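Local coordinates for CRISPR-associated protein, Cse1 family (Acidimicrobium ferrooxidans, PDB 4H3T) that probably serves as the large Cse1 (CasA) subunit of a type I-E CRISPR Cascade complex, helping it recognise invading DNA, at residues Asp116-Gly121 with Gly178-Pro183. The protein carries 1 engineered substitution. Residues are numbered along the deposited sequence; the frame is centred on the assembly and turned at random.
Sequences DLEPAG and GAKGNP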
# COMPACT_ATOMS: atom_id res chain seq x y z
N ASP A 116 -32.15 -3.44 4.74
CA ASP A 116 -33.33 -3.10 3.92
C ASP A 116 -32.95 -2.24 2.74
O ASP A 116 -33.79 -1.52 2.25
CB ASP A 116 -34.35 -2.35 4.83
CG ASP A 116 -34.83 -3.19 6.00
OD1 ASP A 116 -35.34 -4.32 5.76
OD2 ASP A 116 -34.66 -2.74 7.17
N LEU A 117 -31.68 -2.18 2.37
CA LEU A 117 -31.26 -1.32 1.26
C LEU A 117 -32.03 -1.62 -0.04
O LEU A 117 -32.12 -2.76 -0.44
CB LEU A 117 -29.79 -1.45 0.97
CG LEU A 117 -29.10 -0.25 0.25
CD1 LEU A 117 -29.12 1.01 1.10
CD2 LEU A 117 -27.66 -0.61 -0.06
N GLU A 118 -32.53 -0.60 -0.68
CA GLU A 118 -33.25 -0.72 -1.94
C GLU A 118 -32.81 0.36 -2.93
O GLU A 118 -32.49 1.46 -2.52
CB GLU A 118 -34.77 -0.59 -1.74
CG GLU A 118 -35.36 -1.76 -0.96
CD GLU A 118 -36.86 -1.63 -0.73
OE1 GLU A 118 -37.35 -0.48 -0.63
OE2 GLU A 118 -37.54 -2.67 -0.63
N PRO A 119 -32.86 0.08 -4.25
CA PRO A 119 -32.56 1.15 -5.22
C PRO A 119 -33.62 2.26 -5.22
O PRO A 119 -34.79 2.01 -4.96
CB PRO A 119 -32.52 0.40 -6.56
CG PRO A 119 -33.26 -0.86 -6.35
CD PRO A 119 -33.29 -1.18 -4.90
N ALA A 120 -33.21 3.51 -5.43
CA ALA A 120 -34.16 4.65 -5.48
C ALA A 120 -35.14 4.55 -6.67
O ALA A 120 -36.26 5.06 -6.59
CB ALA A 120 -33.41 5.96 -5.57
N GLY A 121 -34.69 3.96 -7.76
CA GLY A 121 -35.52 3.73 -8.94
C GLY A 121 -35.32 2.33 -9.50
O GLY A 121 -34.98 1.39 -8.77
N GLY A 178 -28.27 5.42 -6.78
CA GLY A 178 -28.98 6.05 -5.69
C GLY A 178 -29.70 5.03 -4.83
O GLY A 178 -30.33 4.11 -5.35
N ALA A 179 -29.71 5.26 -3.52
CA ALA A 179 -30.45 4.41 -2.60
C ALA A 179 -31.75 5.09 -2.20
O ALA A 179 -31.77 6.30 -1.90
CB ALA A 179 -29.62 4.12 -1.36
N LYS A 180 -32.81 4.30 -2.10
CA LYS A 180 -34.08 4.80 -1.60
C LYS A 180 -33.90 5.22 -0.14
O LYS A 180 -33.22 4.53 0.63
CB LYS A 180 -35.14 3.70 -1.70
CG LYS A 180 -36.54 4.13 -1.30
CD LYS A 180 -37.50 2.92 -1.40
CE LYS A 180 -38.95 3.34 -1.44
NZ LYS A 180 -39.85 2.19 -1.75
N GLY A 181 -34.44 6.37 0.22
CA GLY A 181 -34.31 6.92 1.57
C GLY A 181 -33.09 7.82 1.75
O GLY A 181 -32.89 8.35 2.85
N ASN A 182 -32.26 8.00 0.71
CA ASN A 182 -31.15 8.91 0.81
C ASN A 182 -31.63 10.23 0.17
O ASN A 182 -31.75 10.28 -1.06
CB ASN A 182 -29.93 8.37 0.13
CG ASN A 182 -28.79 9.35 0.06
OD1 ASN A 182 -28.81 10.42 0.66
ND2 ASN A 182 -27.80 9.04 -0.74
N PRO A 183 -31.86 11.29 0.95
CA PRO A 183 -32.39 12.53 0.35
C PRO A 183 -31.35 13.33 -0.44
O PRO A 183 -31.73 14.29 -1.07
CB PRO A 183 -32.91 13.29 1.57
CG PRO A 183 -32.00 12.90 2.65
CD PRO A 183 -31.78 11.42 2.42
O HOH W 1 -32.72 1.81 0.97
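A single beta bridge joins Pro119 to Ala179, tying the loop after helix 88-98 to the one after helix 157-170. Its two hydrogen bonds, Lys180 N to Glu118 O and Ala120 N to Gly178 O, both 2.9 Å, follow the antiparallel pattern around a non-hydrogen-bonded pair; yet the backbones cross steeply and diverge on both sides, without forming regular strands. Next to the first bond, a water accepts from Glu118 N at 2.9 Å and donates to Lys180 O at 2.8 Å, linking the backbones where a direct bond is missing. Ala120 CB lies 3.6 Å from Gly178 O, and Lys180 CB sits against the Glu118 and Pro119 carbonyl oxygens. The side chains of Glu118 and Lys180 run side by side on the exposed flank; with CG anti to its backbone N (chi1 -176°) and the chain extended, Lys180 brings NZ to 3.8 Å from Glu118 OE1, a long salt bridge. On the buried side Leu117 CD1 touches Ala179 CB at 4.0 Å. A type II turn from Ala179 to Asn182, with Gly181 at its third position, then bends the chain away. Beneath the bridge lies strand 275-289, where Leu117 and Pro119 rest on Leu282 and Ala179 on Cys284, while Arg266 of strand 263-272 bonds Leu117 O.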